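Local coordinates for DUF596 domain-containing protein (Neisseria meningitidis, PDB 2O5H) that is of unknown function and belongs to a family of uncharacterised conserved bacterial proteins with a mixed helix-and-sheet fold, at residues E50-F55 with E90-Y95; K60-L63 with H67-L70. One frame throughout, in Å; residues are numbered along the deposited sequence.

Overall arrangement
Both contacts draw on helix 48-64, which runs from the helical part of the chain to the small antiparallel sheet. Interaction 1 uses an early part of this helix, where residues 50-55 receive a tryptophan from the chain leaving helix 81-91. Interaction 2 lies at the other end, where residues 60-63 lead through a tight turn into the first sheet strand, 68-72. Their centres are about 17 Å apart, on opposite sides of the centre of the chain, and their nearest atoms stay about 5 Å apart without touching. In sequence, interaction 2 is nested within the loop that interaction 1 closes. No active site or ligand is known to which either contact could be assigned.

Interaction 1: residues E50-F55 with E90-Y95; sequences EKTEAF and EVWPEY
The indole of Trp92 lies across the side chains of Thr52 and Phe55, one helical turn apart on helix 48-64, and meets each with a different part of its ring system. At the pyrrole end, CG2 of Thr52 sits over one indole face, off toward the rim, with Trp92 NE1 3.4 Å from Thr52 CG2. The hydroxyl is beside it: Trp92 NE1 donates a weak hydrogen bond to Thr52 OG1 at 3.0 Å, bent to 130° at the hydrogen. The threonine torsion explains this double contact, since CG2 is anti to the backbone N and OG1 stands beside that N (chi1 -66°), which brings both branches to the indole. The same OG1 is also hydrogen-bonded to the carbonyl of Phe48 one turn back.

At the far end of the indole, the CH2 corner of the six-membered ring rests over a face of Phe55, near its rim, with Trp92 CH2 3.6 Å from Phe55 CD2. The two six-membered rings are 5.2 Å apart between centroids and inclined by 40°, an oblique aromatic pair. Pro93 CD covers the indole face opposite Thr52 CG2, so the tryptophan is held between its own successor and the helix.

The contact joins the chain leaving helix 81-91 to helix 48-64. Around it, Trp92 also meets the rings of Phe56 and Trp113, and Phe55 packs against Phe59 and Leu37, making this part of an aromatic-rich interior between helices. Apolar and aromatic contact therefore probably supplies most of the hold, while the weak, bent N-H bond gives the one polar group of the indole a partner and may add a modest preference for this placement of the ring.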
loop_
_atom_site.group_PDB
_atom_site.type_symbol
_atom_site.label_atom_id
_atom_site.label_comp_id
_atom_site.label_asym_id
_atom_site.label_seq_id
_atom_site.Cartn_x
_atom_site.Cartn_y
_atom_site.Cartn_z
ATOM N N GLU A 50 3.298 -17.327 -6.761
ATOM C CA GLU A 50 2.027 -16.921 -7.352
ATOM C C GLU A 50 1.694 -15.446 -7.090
ATOM O O GLU A 50 1.199 -14.764 -7.985
ATOM C CB GLU A 50 0.893 -17.821 -6.895
ATOM C CG GLU A 50 1.087 -19.223 -7.401
ATOM C CD GLU A 50 -0.156 -20.071 -7.261
ATOM O OE1 GLU A 50 -0.986 -19.782 -6.380
ATOM O OE2 GLU A 50 -0.279 -21.046 -8.011
ATOM N N LYS A 51 1.960 -14.965 -5.876
ATOM C CA LYS A 51 1.753 -13.552 -5.548
ATOM C C LYS A 51 2.654 -12.658 -6.399
ATOM O O LYS A 51 2.197 -11.657 -6.947
ATOM C CB LYS A 51 1.976 -13.300 -4.053
ATOM C CG LYS A 51 0.785 -13.705 -3.185
ATOM C CD LYS A 51 1.046 -13.373 -1.731
ATOM C CE LYS A 51 1.920 -14.512 -1.146
ATOM N NZ LYS A 51 1.825 -14.672 0.294
ATOM N N THR A 52 3.918 -13.041 -6.514
ATOM C CA THR A 52 4.911 -12.302 -7.338
ATOM C C THR A 52 4.424 -12.220 -8.811
ATOM O O THR A 52 4.505 -11.186 -9.447
ATOM C CB THR A 52 6.303 -12.992 -7.281
ATOM O OG1 THR A 52 6.838 -12.900 -5.950
ATOM C CG2 THR A 52 7.289 -12.310 -8.240
ATOM N N GLU A 53 3.915 -13.314 -9.344
ATOM C CA GLU A 53 3.356 -13.297 -10.719
ATOM C C GLU A 53 2.143 -12.359 -10.859
ATOM O O GLU A 53 2.033 -11.636 -11.829
ATOM C CB GLU A 53 2.959 -14.707 -11.178
ATOM C CG GLU A 53 4.175 -15.642 -11.422
ATOM C CD GLU A 53 5.284 -14.991 -12.254
ATOM O OE1 GLU A 53 4.985 -14.495 -13.381
ATOM O OE2 GLU A 53 6.459 -15.000 -11.773
ATOM N N ALA A 54 1.261 -12.374 -9.872
ATOM C CA ALA A 54 0.114 -11.468 -9.802
ATOM C C ALA A 54 0.579 -10.011 -9.728
ATOM O O ALA A 54 0.077 -9.123 -10.484
ATOM C CB ALA A 54 -0.716 -11.806 -8.595
ATOM N N PHE A 55 1.535 -9.757 -8.838
ATOM C CA PHE A 55 2.083 -8.433 -8.758
ATOM C C PHE A 55 2.551 -7.914 -10.125
ATOM O O PHE A 55 2.209 -6.798 -10.511
ATOM C CB PHE A 55 3.201 -8.344 -7.712
ATOM C CG PHE A 55 3.920 -7.009 -7.722
ATOM C CD1 PHE A 55 3.485 -5.962 -6.903
ATOM C CD2 PHE A 55 5.046 -6.808 -8.553
ATOM C CE1 PHE A 55 4.151 -4.730 -6.894
ATOM C CE2 PHE A 55 5.702 -5.577 -8.565
ATOM C CZ PHE A 55 5.257 -4.546 -7.743
ATOM N N GLU A 90 15.115 -8.921 -11.645
ATOM C CA GLU A 90 16.523 -9.176 -11.445
ATOM C C GLU A 90 16.970 -9.017 -10.003
ATOM O O GLU A 90 17.952 -9.632 -9.611
ATOM C CB GLU A 90 17.393 -8.327 -12.400
ATOM C CG GLU A 90 17.308 -8.876 -13.820
ATOM C CD GLU A 90 18.442 -8.444 -14.730
ATOM O OE1 GLU A 90 19.469 -7.930 -14.229
ATOM O OE2 GLU A 90 18.307 -8.632 -15.960
ATOM N N VAL A 91 16.231 -8.229 -9.213
ATOM C CA VAL A 91 16.624 -7.890 -7.844
ATOM C C VAL A 91 15.519 -8.294 -6.842
ATOM O O VAL A 91 15.596 -8.006 -5.651
ATOM C CB VAL A 91 16.936 -6.346 -7.715
ATOM C CG1 VAL A 91 18.219 -5.990 -8.441
ATOM C CG2 VAL A 91 15.777 -5.497 -8.259
ATOM N N TRP A 92 14.494 -8.980 -7.347
ATOM C CA TRP A 92 13.349 -9.357 -6.530
ATOM C C TRP A 92 13.825 -10.264 -5.384
ATOM O O TRP A 92 14.573 -11.224 -5.606
ATOM C CB TRP A 92 12.323 -10.101 -7.391
ATOM C CG TRP A 92 10.986 -10.235 -6.752
ATOM C CD1 TRP A 92 10.464 -11.350 -6.145
ATOM C CD2 TRP A 92 9.990 -9.215 -6.682
ATOM N NE1 TRP A 92 9.173 -11.064 -5.695
ATOM C CE2 TRP A 92 8.861 -9.766 -6.033
ATOM C CE3 TRP A 92 9.944 -7.868 -7.105
ATOM C CZ2 TRP A 92 7.704 -9.010 -5.758
ATOM C CZ3 TRP A 92 8.752 -7.120 -6.867
ATOM C CH2 TRP A 92 7.656 -7.707 -6.218
ATOM N N PRO A 93 13.378 -9.977 -4.144
ATOM C CA PRO A 93 13.751 -10.855 -3.019
ATOM C C PRO A 93 13.435 -12.332 -3.247
ATOM O O PRO A 93 12.423 -12.671 -3.896
ATOM C CB PRO A 93 12.844 -10.340 -1.890
ATOM C CG PRO A 93 12.746 -8.833 -2.200
ATOM C CD PRO A 93 12.470 -8.897 -3.696
ATOM N N GLU A 94 14.255 -13.185 -2.630
ATOM C CA GLU A 94 14.090 -14.621 -2.696
ATOM C C GLU A 94 12.945 -15.158 -1.849
ATOM O O GLU A 94 12.465 -16.235 -2.117
ATOM C CB GLU A 94 15.392 -15.307 -2.315
ATOM C CG GLU A 94 16.512 -15.149 -3.366
ATOM C CD GLU A 94 17.762 -15.963 -3.005
ATOM O OE1 GLU A 94 18.155 -15.965 -1.834
ATOM O OE2 GLU A 94 18.322 -16.642 -3.879
ATOM N N TYR A 95 12.521 -14.402 -0.838
ATOM C CA TYR A 95 11.503 -14.861 0.125
ATOM C C TYR A 95 10.655 -13.658 0.409
ATOM O O TYR A 95 11.121 -12.525 0.292
ATOM C CB TYR A 95 12.143 -15.363 1.445
ATOM C CG TYR A 95 13.040 -16.564 1.250
ATOM C CD1 TYR A 95 12.504 -17.873 1.233
ATOM C CD2 TYR A 95 14.405 -16.405 1.043
ATOM C CE1 TYR A 95 13.294 -18.938 1.016
ATOM C CE2 TYR A 95 15.215 -17.484 0.827
ATOM C CZ TYR A 95 14.648 -18.748 0.819
ATOM O OH TYR A 95 15.433 -19.833 0.611
#

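Interaction 2: residues K60-L63 with H67-L70; sequences KELL and HLKL
The backbone turns back as helix 48-64 ends, bringing the carbonyl of Leu62 to two successive amides: His67 N bonds to Leu62 O at 3.0 Å, and Leu68 N makes a weak bond to Leu62 O at 3.4 Å. One residue further on, a water links helix end and strand by donating to Leu63 O at 2.9 Å and to Leu68 O at 2.7 Å.

Next to these bonds, Leu62 CB meets Leu68 CB at 3.9 Å. With CG of Leu68 anti to its backbone N (chi1 177°), its CD2 lies near Leu63 CD2 and Leu62 CB. Three residues separate the two segments, so this is a tight helix-to-strand connection: residues 68-70 begin strand 68-72, which lies between strands 75-76 and 121-125 of the antiparallel sheet, and Lys69 pairs through its backbone with Val123.

Leu63 points its CB away from the strand, yet its CD2 branch swings back and reaches three places on it. Leu63 CD2 touches Leu68 CG at 3.9 Å where the two side chains cross at a slant, and lies 3.5 Å from Leu68 O. The same methyl also meets Leu70 CG at 3.9 Å. Trp84 of helix 81-91 contacts both Leu63 and Leu70.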
loop_
_atom_site.group_PDB
_atom_site.type_symbol
_atom_site.label_atom_id
_atom_site.label_comp_id
_atom_site.label_asym_id
_atom_site.label_seq_id
_atom_site.Cartn_x
_atom_site.Cartn_y
_atom_site.Cartn_z
ATOM N N LYS A 60 2.531 -4.418 -14.705
ATOM C CA LYS A 60 2.652 -4.206 -16.137
ATOM C C LYS A 60 1.388 -3.619 -16.748
ATOM O O LYS A 60 1.464 -2.782 -17.642
ATOM C CB LYS A 60 3.024 -5.485 -16.901
ATOM C CG LYS A 60 4.445 -5.959 -16.635
ATOM C CD LYS A 60 5.040 -6.686 -17.814
ATOM C CE LYS A 60 4.225 -7.914 -18.258
ATOM N NZ LYS A 60 4.054 -8.921 -17.181
ATOM N N GLU A 61 0.218 -4.032 -16.281
ATOM C CA GLU A 61 -1.004 -3.469 -16.898
ATOM C C GLU A 61 -1.181 -1.963 -16.591
ATOM O O GLU A 61 -1.605 -1.168 -17.456
ATOM C CB GLU A 61 -2.228 -4.257 -16.462
ATOM C CG GLU A 61 -3.497 -3.890 -17.175
ATOM C CD GLU A 61 -3.508 -4.322 -18.648
ATOM O OE1 GLU A 61 -2.534 -4.938 -19.145
ATOM O OE2 GLU A 61 -4.529 -4.045 -19.317
ATOM N N LEU A 62 -0.823 -1.566 -15.378
ATOM C CA LEU A 62 -0.885 -0.167 -15.022
ATOM C C LEU A 62 0.114 0.646 -15.833
ATOM O O LEU A 62 -0.226 1.745 -16.297
ATOM C CB LEU A 62 -0.650 0.017 -13.524
ATOM C CG LEU A 62 -1.724 -0.592 -12.626
ATOM C CD1 LEU A 62 -1.133 -0.757 -11.205
ATOM C CD2 LEU A 62 -2.931 0.304 -12.580
ATOM N N LEU A 63 1.333 0.119 -15.999
ATOM C CA LEU A 63 2.352 0.787 -16.831
ATOM C C LEU A 63 1.868 0.890 -18.272
ATOM O O LEU A 63 1.950 1.967 -18.873
ATOM C CB LEU A 63 3.708 0.074 -16.765
ATOM C CG LEU A 63 4.449 0.071 -15.421
ATOM C CD1 LEU A 63 5.600 -0.967 -15.456
ATOM C CD2 LEU A 63 4.954 1.473 -15.086
ATOM N N HIS A 67 -1.191 4.604 -16.598
ATOM C CA HIS A 67 -1.657 5.171 -15.321
ATOM C C HIS A 67 -0.488 5.403 -14.396
ATOM O O HIS A 67 -0.470 6.336 -13.576
ATOM C CB HIS A 67 -2.660 4.240 -14.624
ATOM C CG HIS A 67 -3.924 4.028 -15.390
ATOM N ND1 HIS A 67 -4.903 4.992 -15.491
ATOM C CD2 HIS A 67 -4.377 2.959 -16.083
ATOM C CE1 HIS A 67 -5.901 4.529 -16.226
ATOM N NE2 HIS A 67 -5.607 3.295 -16.593
ATOM N N LEU A 68 0.486 4.515 -14.529
ATOM C CA LEU A 68 1.617 4.472 -13.648
ATOM C C LEU A 68 2.881 4.767 -14.443
ATOM O O LEU A 68 3.034 4.313 -15.574
ATOM C CB LEU A 68 1.697 3.071 -13.027
ATOM C CG LEU A 68 2.856 2.775 -12.117
ATOM C CD1 LEU A 68 2.672 3.588 -10.808
ATOM C CD2 LEU A 68 2.817 1.257 -11.869
ATOM N N LYS A 69 3.780 5.533 -13.833
ATOM C CA LYS A 69 5.135 5.732 -14.360
ATOM C C LYS A 69 6.088 5.553 -13.183
ATOM O O LYS A 69 5.665 5.611 -12.049
ATOM C CB LYS A 69 5.272 7.123 -15.023
ATOM C CG LYS A 69 4.623 7.180 -16.429
ATOM C CD LYS A 69 4.740 8.551 -17.108
ATOM C CE LYS A 69 3.828 8.604 -18.330
ATOM N NZ LYS A 69 3.499 10.001 -18.765
ATOM N N LEU A 70 7.364 5.289 -13.444
ATOM C CA LEU A 70 8.294 4.998 -12.359
ATOM C C LEU A 70 9.463 5.963 -12.351
ATOM O O LEU A 70 10.025 6.290 -13.389
ATOM C CB LEU A 70 8.770 3.516 -12.465
ATOM C CG LEU A 70 7.638 2.470 -12.436
ATOM C CD1 LEU A 70 8.218 1.014 -12.574
ATOM C CD2 LEU A 70 6.824 2.598 -11.154
HETATM O O HOH W 1 3.811 4.104 -18.144
#